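Local atomic coordinates of putative metal-dependent isothiocyanate hydrolase SaxA (Pectobacterium carotovorum, PDB entry 6BRM), a protein that probably hydrolyses isothiocyanates, the toxic defence compounds of plants, using a two-zinc site. Residues D117-H128 with L143-H153; H67-Q78 with D94-F103. One frame throughout, in Å; residues are numbered along the deposited sequence.

Interaction 1: D117-H128 with L143-H153. With ZN (zinc ion), chain L.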
loop_
_atom_site.group_PDB
_atom_site.type_symbol
_atom_site.label_atom_id
_atom_site.label_comp_id
_atom_site.label_asym_id
_atom_site.label_seq_id
_atom_site.Cartn_x
_atom_site.Cartn_y
_atom_site.Cartn_z
ATOM N N ASP B 117 17.744 -5.505 -23.782
ATOM C CA ASP B 117 17.363 -6.858 -24.218
ATOM C C ASP B 117 15.859 -7.057 -24.475
ATOM O O ASP B 117 15.479 -7.867 -25.322
ATOM C CB ASP B 117 17.833 -7.864 -23.149
ATOM C CG ASP B 117 17.350 -9.278 -23.406
ATOM O OD1 ASP B 117 17.637 -9.801 -24.505
ATOM O OD2 ASP B 117 16.680 -9.853 -22.514
ATOM N N GLY B 118 15.018 -6.335 -23.733
ATOM C CA GLY B 118 13.558 -6.485 -23.794
ATOM C C GLY B 118 12.965 -6.945 -22.472
ATOM O O GLY B 118 11.747 -6.929 -22.303
ATOM N N LEU B 119 13.820 -7.371 -21.540
ATOM C CA LEU B 119 13.384 -7.784 -20.208
ATOM C C LEU B 119 13.051 -6.561 -19.367
ATOM O O LEU B 119 13.846 -5.623 -19.287
ATOM C CB LEU B 119 14.485 -8.597 -19.513
ATOM C CG LEU B 119 14.147 -9.236 -18.164
ATOM C CD1 LEU B 119 13.106 -10.329 -18.337
ATOM C CD2 LEU B 119 15.399 -9.795 -17.514
ATOM N N THR B 120 11.882 -6.593 -18.738
ATOM C CA THR B 120 11.444 -5.556 -17.815
ATOM C C THR B 120 11.188 -6.210 -16.463
ATOM O O THR B 120 10.552 -7.266 -16.403
ATOM C CB THR B 120 10.146 -4.886 -18.310
ATOM O OG1 THR B 120 10.300 -4.495 -19.679
ATOM C CG2 THR B 120 9.810 -3.662 -17.477
ATOM N N ILE B 121 11.683 -5.586 -15.390
ATOM C CA ILE B 121 11.460 -6.055 -14.020
ATOM C C ILE B 121 10.810 -4.933 -13.218
ATOM O O ILE B 121 11.430 -3.896 -12.994
ATOM C CB ILE B 121 12.782 -6.492 -13.345
ATOM C CG1 ILE B 121 13.329 -7.753 -14.024
ATOM C CG2 ILE B 121 12.576 -6.755 -11.852
ATOM C CD1 ILE B 121 14.748 -8.104 -13.626
ATOM N N TYR B 122 9.570 -5.149 -12.787
ATOM C CA TYR B 122 8.845 -4.175 -11.969
ATOM C C TYR B 122 8.904 -4.572 -10.494
ATOM O O TYR B 122 8.620 -5.723 -10.153
ATOM C CB TYR B 122 7.380 -4.087 -12.395
ATOM C CG TYR B 122 7.137 -3.699 -13.838
ATOM C CD1 TYR B 122 7.037 -2.358 -14.212
ATOM C CD2 TYR B 122 6.965 -4.672 -14.825
ATOM C CE1 TYR B 122 6.796 -1.993 -15.532
ATOM C CE2 TYR B 122 6.718 -4.321 -16.146
ATOM C CZ TYR B 122 6.638 -2.981 -16.496
ATOM O OH TYR B 122 6.397 -2.631 -17.804
ATOM N N LYS B 123 9.257 -3.611 -9.637
ATOM C CA LYS B 123 9.271 -3.789 -8.185
ATOM C C LYS B 123 7.911 -3.363 -7.629
ATOM O O LYS B 123 7.430 -2.276 -7.951
ATOM C CB LYS B 123 10.388 -2.941 -7.560
ATOM C CG LYS B 123 10.576 -3.129 -6.059
ATOM C CD LYS B 123 11.774 -2.356 -5.509
ATOM C CE LYS B 123 11.573 -0.845 -5.506
ATOM N NZ LYS B 123 10.431 -0.419 -4.649
ATOM N N THR B 124 7.322 -4.216 -6.786
ATOM C CA THR B 124 5.967 -4.040 -6.244
ATOM C C THR B 124 5.993 -3.733 -4.745
ATOM O O THR B 124 6.887 -4.193 -4.031
ATOM C CB THR B 124 5.150 -5.333 -6.424
ATOM O OG1 THR B 124 5.379 -5.873 -7.729
ATOM C CG2 THR B 124 3.661 -5.076 -6.234
ATOM N N ASP B 125 5.006 -2.973 -4.270
ATOM C CA ASP B 125 4.886 -2.665 -2.841
ATOM C C ASP B 125 3.893 -3.625 -2.204
ATOM O O ASP B 125 2.768 -3.742 -2.668
ATOM C CB ASP B 125 4.435 -1.214 -2.615
ATOM C CG ASP B 125 4.610 -0.759 -1.159
ATOM O OD1 ASP B 125 5.738 -0.842 -0.630
ATOM O OD2 ASP B 125 3.619 -0.311 -0.545
ATOM N N GLY B 126 4.330 -4.321 -1.154
ATOM C CA GLY B 126 3.471 -5.215 -0.374
ATOM C C GLY B 126 3.316 -4.683 1.037
ATOM O O GLY B 126 3.795 -3.592 1.349
ATOM N N GLN B 127 2.623 -5.443 1.881
ATOM C CA GLN B 127 2.562 -5.163 3.309
ATOM C C GLN B 127 2.822 -6.448 4.094
ATOM O O GLN B 127 2.012 -7.374 4.062
ATOM C CB GLN B 127 1.209 -4.555 3.679
ATOM C CG GLN B 127 1.213 -3.833 5.017
ATOM C CD GLN B 127 0.010 -2.931 5.201
ATOM O OE1 GLN B 127 0.091 -1.721 4.988
ATOM N NE2 GLN B 127 -1.115 -3.519 5.590
ATOM N N HIS B 128 3.949 -6.485 4.807
ATOM C CA HIS B 128 4.411 -7.671 5.537
ATOM C C HIS B 128 3.770 -7.705 6.931
ATOM O O HIS B 128 4.462 -7.677 7.951
ATOM C CB HIS B 128 5.949 -7.644 5.623
ATOM C CG HIS B 128 6.584 -8.979 5.871
ATOM N ND1 HIS B 128 5.900 -10.052 6.401
ATOM C CD2 HIS B 128 7.858 -9.400 5.684
ATOM C CE1 HIS B 128 6.723 -11.081 6.516
ATOM N NE2 HIS B 128 7.918 -10.709 6.097
ATOM N N LEU B 143 9.202 -5.864 10.694
ATOM C CA LEU B 143 8.633 -6.474 9.486
ATOM C C LEU B 143 9.050 -5.689 8.244
ATOM O O LEU B 143 9.335 -6.283 7.200
ATOM C CB LEU B 143 7.104 -6.552 9.575
ATOM C CG LEU B 143 6.491 -7.706 10.382
ATOM C CD1 LEU B 143 6.769 -9.046 9.718
ATOM C CD2 LEU B 143 6.977 -7.718 11.823
ATOM N N GLY B 144 9.062 -4.358 8.364
ATOM C CA GLY B 144 9.668 -3.470 7.366
ATOM C C GLY B 144 9.020 -3.513 5.997
ATOM O O GLY B 144 7.827 -3.804 5.871
ATOM N N ASP B 145 9.821 -3.207 4.979
ATOM C CA ASP B 145 9.421 -3.331 3.580
ATOM C C ASP B 145 9.894 -4.668 3.016
ATOM O O ASP B 145 10.937 -5.191 3.421
ATOM C CB ASP B 145 10.010 -2.185 2.750
ATOM C CG ASP B 145 9.536 -0.815 3.213
ATOM O OD1 ASP B 145 8.338 -0.661 3.527
ATOM O OD2 ASP B 145 10.366 0.116 3.251
ATOM N N ALA B 146 9.117 -5.210 2.078
ATOM C CA ALA B 146 9.486 -6.429 1.354
ATOM C C ALA B 146 8.758 -6.469 0.010
ATOM O O ALA B 146 7.534 -6.618 -0.030
ATOM C CB ALA B 146 9.158 -7.659 2.184
ATOM N N CYS B 147 9.513 -6.348 -1.082
ATOM C CA CYS B 147 8.925 -6.094 -2.402
ATOM C C CYS B 147 8.552 -7.352 -3.183
ATOM O O CYS B 147 9.163 -8.413 -3.018
ATOM C CB CYS B 147 9.870 -5.241 -3.255
ATOM S SG CYS B 147 11.404 -6.061 -3.749
ATOM N N GLY B 148 7.532 -7.208 -4.029
ATOM C CA GLY B 148 7.194 -8.197 -5.044
ATOM C C GLY B 148 7.996 -7.932 -6.301
ATOM O O GLY B 148 8.642 -6.885 -6.420
ATOM N N LEU B 149 7.962 -8.882 -7.234
ATOM C CA LEU B 149 8.715 -8.785 -8.490
ATOM C C LEU B 149 7.893 -9.331 -9.646
ATOM O O LEU B 149 7.471 -10.487 -9.607
ATOM C CB LEU B 149 10.011 -9.591 -8.413
ATOM C CG LEU B 149 11.004 -9.289 -7.299
ATOM C CD1 LEU B 149 12.041 -10.401 -7.231
ATOM C CD2 LEU B 149 11.666 -7.941 -7.525
ATOM N N VAL B 150 7.673 -8.502 -10.665
ATOM C CA VAL B 150 7.059 -8.939 -11.919
ATOM C C VAL B 150 8.167 -9.047 -12.958
ATOM O O VAL B 150 9.091 -8.238 -12.954
ATOM C CB VAL B 150 5.964 -7.957 -12.393
ATOM C CG1 VAL B 150 5.360 -8.405 -13.721
ATOM C CG2 VAL B 150 4.876 -7.820 -11.330
ATOM N N PHE B 151 8.084 -10.055 -13.823
ATOM C CA PHE B 151 9.022 -10.225 -14.936
ATOM C C PHE B 151 8.244 -10.189 -16.247
ATOM O O PHE B 151 7.303 -10.957 -16.426
ATOM C CB PHE B 151 9.773 -11.548 -14.814
ATOM C CG PHE B 151 10.783 -11.575 -13.705
ATOM C CD1 PHE B 151 10.414 -11.934 -12.419
ATOM C CD2 PHE B 151 12.112 -11.251 -13.952
ATOM C CE1 PHE B 151 11.349 -11.963 -11.393
ATOM C CE2 PHE B 151 13.053 -11.273 -12.934
ATOM C CZ PHE B 151 12.671 -11.630 -11.651
ATOM N N THR B 152 8.660 -9.311 -17.159
ATOM C CA THR B 152 7.949 -9.044 -18.412
ATOM C C THR B 152 8.928 -9.187 -19.575
ATOM O O THR B 152 10.056 -8.698 -19.499
ATOM C CB THR B 152 7.284 -7.639 -18.352
ATOM O OG1 THR B 152 5.946 -7.774 -17.857
ATOM C CG2 THR B 152 7.231 -6.927 -19.699
ATOM N N HIS B 153 8.483 -9.871 -20.632
ATOM C CA HIS B 153 9.260 -10.071 -21.868
ATOM C C HIS B 153 8.361 -10.742 -22.911
ATOM O O HIS B 153 7.540 -11.587 -22.559
ATOM C CB HIS B 153 10.483 -10.967 -21.611
ATOM C CG HIS B 153 11.543 -10.883 -22.670
ATOM N ND1 HIS B 153 11.395 -11.435 -23.922
ATOM C CD2 HIS B 153 12.777 -10.330 -22.650
ATOM C CE1 HIS B 153 12.483 -11.211 -24.636
ATOM N NE2 HIS B 153 13.337 -10.539 -23.886
HETATM ZN ZN ZN L . 9.863 -11.609 5.616
HETATM O O HOH W 1 10.581 -13.498 6.450
#
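With CG swung opposite its backbone N (chi1 -159°), H128 carries its imidazole toward L143, whose chi1 of -81° sends the isobutyl group across it at about a right angle. The result, at the metal edge of a metallo-beta-lactamase fold, is a CH-pi contact: L143 CD1 stands over one ring face, 3.8 Å from the centroid of the H128 ring. NE2 of H128 binds the first zinc, and ND1 donates its hydrogen bond to the carbonyl of I198, so both ring nitrogens are engaged and the ring's rotation is fixed.

Away from the metal, strands 120-124 and 148-152 run antiparallel inside one of the fold's two large mixed sheets. T120/T152, Y122/V150 and T124/G148 are the hydrogen-bonded pairs; the N-H of V150 reaches Y122 O at 3.0 Å, almost straight. Y122, T124 and V150 pack against helix 169-178, V150 and the Y122 ring meeting F178. On the other sheet face I121 and F151 lie side by side, and F151 continues onto L13 of the second sheet. At the far end of the pair, T152 OG1 sits 3.9 Å from Y122 CE2, at the edge of the tyrosine ring and near its plane.

Interaction 2: H67-Q78 with D94-F103. With ZN (zinc ion), chain L; ZN (zinc ion), chain M.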
loop_
_atom_site.group_PDB
_atom_site.type_symbol
_atom_site.label_atom_id
_atom_site.label_comp_id
_atom_site.label_asym_id
_atom_site.label_seq_id
_atom_site.Cartn_x
_atom_site.Cartn_y
_atom_site.Cartn_z
ATOM N N HIS B 67 13.858 -8.756 0.483
ATOM C CA HIS B 67 14.199 -8.100 1.753
ATOM C C HIS B 67 15.239 -8.937 2.513
ATOM O O HIS B 67 15.607 -10.029 2.065
ATOM C CB HIS B 67 12.948 -7.834 2.617
ATOM C CG HIS B 67 12.175 -9.061 2.999
ATOM N ND1 HIS B 67 11.914 -10.094 2.124
ATOM C CD2 HIS B 67 11.555 -9.391 4.158
ATOM C CE1 HIS B 67 11.191 -11.016 2.735
ATOM N NE2 HIS B 67 10.960 -10.616 3.972
ATOM N N THR B 68 15.711 -8.421 3.650
ATOM C CA THR B 68 16.807 -9.041 4.405
ATOM C C THR B 68 16.372 -9.871 5.631
ATOM O O THR B 68 17.187 -10.124 6.519
ATOM C CB THR B 68 17.819 -7.963 4.845
ATOM O OG1 THR B 68 17.157 -6.999 5.673
ATOM C CG2 THR B 68 18.413 -7.266 3.631
ATOM N N HIS B 69 15.110 -10.305 5.681
ATOM C CA HIS B 69 14.669 -11.259 6.711
ATOM C C HIS B 69 15.447 -12.566 6.555
ATOM O O HIS B 69 15.682 -13.017 5.431
ATOM C CB HIS B 69 13.158 -11.522 6.643
ATOM C CG HIS B 69 12.322 -10.421 7.227
ATOM N ND1 HIS B 69 10.949 -10.376 7.091
ATOM C CD2 HIS B 69 12.665 -9.321 7.941
ATOM C CE1 HIS B 69 10.486 -9.301 7.705
ATOM N NE2 HIS B 69 11.507 -8.646 8.229
ATOM N N THR B 70 15.841 -13.159 7.682
ATOM C CA THR B 70 16.819 -14.261 7.704
ATOM C C THR B 70 16.410 -15.479 6.868
ATOM O O THR B 70 17.266 -16.122 6.255
ATOM C CB THR B 70 17.128 -14.707 9.150
ATOM O OG1 THR B 70 17.339 -13.551 9.973
ATOM C CG2 THR B 70 18.371 -15.593 9.199
ATOM N N ASP B 71 15.106 -15.763 6.813
ATOM C CA ASP B 71 14.560 -16.827 5.944
ATOM C C ASP B 71 14.565 -16.505 4.430
ATOM O O ASP B 71 14.045 -17.290 3.631
ATOM C CB ASP B 71 13.138 -17.227 6.393
ATOM C CG ASP B 71 12.149 -16.075 6.312
ATOM O OD1 ASP B 71 12.458 -15.015 6.894
ATOM O OD2 ASP B 71 11.074 -16.217 5.685
ATOM N N HIS B 72 15.108 -15.346 4.046
ATOM C CA HIS B 72 15.352 -14.985 2.642
ATOM C C HIS B 72 16.815 -14.630 2.318
ATOM O O HIS B 72 17.148 -14.425 1.155
ATOM C CB HIS B 72 14.467 -13.790 2.275
ATOM C CG HIS B 72 13.012 -14.028 2.510
ATOM N ND1 HIS B 72 12.141 -14.360 1.498
ATOM C CD2 HIS B 72 12.276 -14.000 3.647
ATOM C CE1 HIS B 72 10.929 -14.521 1.997
ATOM N NE2 HIS B 72 10.984 -14.308 3.301
ATOM N N TRP B 73 17.675 -14.573 3.336
ATOM C CA TRP B 73 19.049 -14.082 3.208
ATOM C C TRP B 73 19.755 -14.317 4.549
ATOM O O TRP B 73 19.850 -13.408 5.386
ATOM C CB TRP B 73 19.052 -12.592 2.829
ATOM C CG TRP B 73 20.409 -11.967 2.646
ATOM C CD1 TRP B 73 20.936 -10.933 3.364
ATOM C CD2 TRP B 73 21.398 -12.325 1.673
ATOM N NE1 TRP B 73 22.192 -10.628 2.904
ATOM C CE2 TRP B 73 22.501 -11.464 1.865
ATOM C CE3 TRP B 73 21.461 -13.291 0.659
ATOM C CZ2 TRP B 73 23.657 -11.539 1.078
ATOM C CZ3 TRP B 73 22.613 -13.368 -0.126
ATOM C CH2 TRP B 73 23.693 -12.495 0.090
ATOM N N ASP B 74 20.217 -15.552 4.751
ATOM C CA ASP B 74 20.856 -15.969 6.015
ATOM C C ASP B 74 22.373 -15.820 5.974
ATOM O O ASP B 74 22.947 -15.546 4.917
ATOM C CB ASP B 74 20.456 -17.407 6.404
ATOM C CG ASP B 74 20.881 -18.464 5.381
ATOM O OD1 ASP B 74 21.563 -18.149 4.384
ATOM O OD2 ASP B 74 20.512 -19.636 5.581
ATOM N N GLU B 75 23.007 -16.008 7.131
ATOM C CA GLU B 75 24.471 -15.925 7.261
ATOM C C GLU B 75 25.187 -16.928 6.346
ATOM O O GLU B 75 26.216 -16.598 5.764
ATOM C CB GLU B 75 24.900 -16.131 8.726
ATOM C CG GLU B 75 26.331 -15.700 9.056
ATOM C CD GLU B 75 26.522 -14.187 9.126
ATOM O OE1 GLU B 75 25.686 -13.493 9.754
ATOM O OE2 GLU B 75 27.526 -13.686 8.569
ATOM N N ALA B 76 24.635 -18.136 6.213
ATOM C CA ALA B 76 25.186 -19.162 5.306
ATOM C C ALA B 76 25.285 -18.686 3.851
ATOM O O ALA B 76 26.292 -18.926 3.184
ATOM C CB ALA B 76 24.354 -20.435 5.379
ATOM N N ALA B 77 24.234 -18.019 3.377
ATOM C CA ALA B 77 24.212 -17.423 2.037
ATOM C C ALA B 77 25.146 -16.214 1.927
ATOM O O ALA B 77 25.773 -16.008 0.887
ATOM C CB ALA B 77 22.792 -17.026 1.658
ATOM N N GLN B 78 25.232 -15.419 2.996
ATOM C CA GLN B 78 26.157 -14.274 3.054
ATOM C C GLN B 78 27.631 -14.691 2.970
ATOM O O GLN B 78 28.472 -13.911 2.516
ATOM C CB GLN B 78 25.917 -13.445 4.325
ATOM C CG GLN B 78 24.580 -12.717 4.337
ATOM C CD GLN B 78 24.132 -12.306 5.728
ATOM O OE1 GLN B 78 24.953 -12.021 6.599
ATOM N NE2 GLN B 78 22.821 -12.272 5.942
ATOM N N ASP B 94 18.791 -1.716 2.380
ATOM C CA ASP B 94 19.167 -3.117 2.163
ATOM C C ASP B 94 20.449 -3.227 1.331
ATOM O O ASP B 94 21.255 -4.127 1.560
ATOM C CB ASP B 94 18.029 -3.904 1.489
ATOM C CG ASP B 94 16.825 -4.122 2.405
ATOM O OD1 ASP B 94 16.969 -4.065 3.647
ATOM O OD2 ASP B 94 15.723 -4.374 1.873
ATOM N N ALA B 95 20.633 -2.313 0.376
ATOM C CA ALA B 95 21.879 -2.237 -0.390
ATOM C C ALA B 95 23.066 -1.932 0.517
ATOM O O ALA B 95 24.096 -2.602 0.433
ATOM C CB ALA B 95 21.775 -1.187 -1.484
ATOM N N ALA B 96 22.906 -0.929 1.385
ATOM C CA ALA B 96 23.938 -0.543 2.356
ATOM C C ALA B 96 24.315 -1.688 3.294
ATOM O O ALA B 96 25.497 -1.910 3.554
ATOM C CB ALA B 96 23.480 0.661 3.169
ATOM N N LEU B 97 23.305 -2.400 3.797
ATOM C CA LEU B 97 23.510 -3.577 4.649
ATOM C C LEU B 97 24.318 -4.640 3.914
ATOM O O LEU B 97 25.384 -5.042 4.381
ATOM C CB LEU B 97 22.163 -4.157 5.108
ATOM C CG LEU B 97 22.142 -5.481 5.896
ATOM C CD1 LEU B 97 23.155 -5.501 7.035
ATOM C CD2 LEU B 97 20.741 -5.759 6.427
ATOM N N ILE B 98 23.813 -5.062 2.756
ATOM C CA ILE B 98 24.495 -6.053 1.904
ATOM C C ILE B 98 25.923 -5.608 1.535
ATOM O O ILE B 98 26.841 -6.430 1.539
ATOM C CB ILE B 98 23.636 -6.420 0.648
ATOM C CG1 ILE B 98 22.705 -7.601 0.954
ATOM C CG2 ILE B 98 24.483 -6.829 -0.554
ATOM C CD1 ILE B 98 21.735 -7.400 2.100
ATOM N N ARG B 99 26.105 -4.319 1.247
ATOM C CA ARG B 99 27.433 -3.768 0.912
ATOM C C ARG B 99 28.418 -3.829 2.079
ATOM O O ARG B 99 29.603 -4.112 1.879
ATOM C CB ARG B 99 27.307 -2.325 0.406
ATOM C CG ARG B 99 28.558 -1.745 -0.254
ATOM C CD ARG B 99 28.193 -0.799 -1.395
ATOM N NE ARG B 99 27.127 0.140 -1.012
ATOM C CZ ARG B 99 26.190 0.647 -1.822
ATOM N NH1 ARG B 99 26.126 0.333 -3.120
ATOM N NH2 ARG B 99 25.286 1.485 -1.320
ATOM N N SER B 100 27.919 -3.581 3.290
ATOM C CA SER B 100 28.744 -3.632 4.501
ATOM C C SER B 100 29.044 -5.066 4.974
ATOM O O SER B 100 29.878 -5.260 5.858
ATOM C CB SER B 100 28.092 -2.826 5.627
ATOM O OG SER B 100 29.079 -2.316 6.507
ATOM N N GLN B 101 28.368 -6.055 4.388
ATOM C CA GLN B 101 28.661 -7.473 4.619
ATOM C C GLN B 101 29.683 -8.067 3.632
ATOM O O GLN B 101 29.767 -9.293 3.504
ATOM C CB GLN B 101 27.357 -8.279 4.569
ATOM C CG GLN B 101 26.382 -7.937 5.688
ATOM C CD GLN B 101 25.071 -8.706 5.616
ATOM O OE1 GLN B 101 24.314 -8.734 6.587
ATOM N NE2 GLN B 101 24.799 -9.333 4.478
ATOM N N GLY B 102 30.454 -7.217 2.943
ATOM C CA GLY B 102 31.539 -7.664 2.055
ATOM C C GLY B 102 31.266 -7.579 0.560
ATOM O O GLY B 102 32.203 -7.620 -0.238
ATOM N N PHE B 103 29.996 -7.461 0.174
ATOM C CA PHE B 103 29.609 -7.421 -1.241
ATOM C C PHE B 103 29.892 -6.035 -1.827
ATOM O O PHE B 103 29.813 -5.031 -1.112
ATOM C CB PHE B 103 28.128 -7.782 -1.407
ATOM C CG PHE B 103 27.804 -9.207 -1.037
ATOM C CD1 PHE B 103 27.537 -9.565 0.282
ATOM C CD2 PHE B 103 27.752 -10.197 -2.015
ATOM C CE1 PHE B 103 27.237 -10.880 0.619
ATOM C CE2 PHE B 103 27.454 -11.515 -1.684
ATOM C CZ PHE B 103 27.196 -11.858 -0.365
HETATM ZN ZN ZN L . 9.863 -11.609 5.616
HETATM ZN ZN ZN M . 9.591 -14.760 4.935
HETATM O O HOH W 1 10.581 -13.498 6.450
HETATM O O HOH W 2 8.095 -14.986 6.534
#
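W73 meets the 94-103 segment with its indole, which I98, F103 and Q101 approach from across the contact. CG lies opposite the backbone N (chi1 -179°), which extends the ring toward helix 92-100. I98 lies slantwise to the indole, bringing CD1 within 3.4 Å of W73 NE1. F103 comes from the opposite direction to meet the six-membered ring. Here W73 CH2 and F103 CZ are 3.6 Å apart and the two planes are inclined at 53°, an oblique aromatic pair. Within W73's own segment, Q78 covers part of one indole face with its CG, and its amide N makes a weak bond back to W73 O. The amide of Q101 packs beside both Q78 and the indole edge.

Closer to the metals, T68 and I98 run alongside in opposing senses, T68 CG2 lying 3.7 Å from I98 CD1. L97 reaches T68 tip to tip through CD2, while D94 comes at it at a slant, with OD1 3.5 Å from T68 CG2; the carboxylate's stronger partner is Q90.

Where the loop turns into helix 75-80, D74 is the N-cap, its OD1 accepting from A77 N at 2.9 Å. Ahead of it, H67 and H69 bind one zinc and D71 and H72 the other, with water 1 bridging the metals and hydrogen-bonded to D71 OD1. H128 completes the first site and H221 the second; D164 serves both. This run, H67-T68-H69-T70-D71-H72, is the HxHxDH signature of the metallo-beta-lactamase superfamily, whose bridging solvent is commonly regarded as the nucleophile.

Interaction 1 is the more deeply buried, joining neighbouring strands of one sheet through a ladder of backbone hydrogen bonds; interaction 2 lies nearer the surface, where a metal-binding loop and the helix after it rest on helix 92-100 through side chains, with no clear hydrogen bond between the two segments. They come together at the first zinc: H128 from interaction 1 and H67 and H69 from interaction 2 share it, along with water 1. Beyond the metal, A146 of segment 143-153 packs against the H67 ring. Interaction 1 also adjoins the second subunit, where D125 forms a salt bridge with K173 of that chain, whereas no other chain of the assembly touches interaction 2.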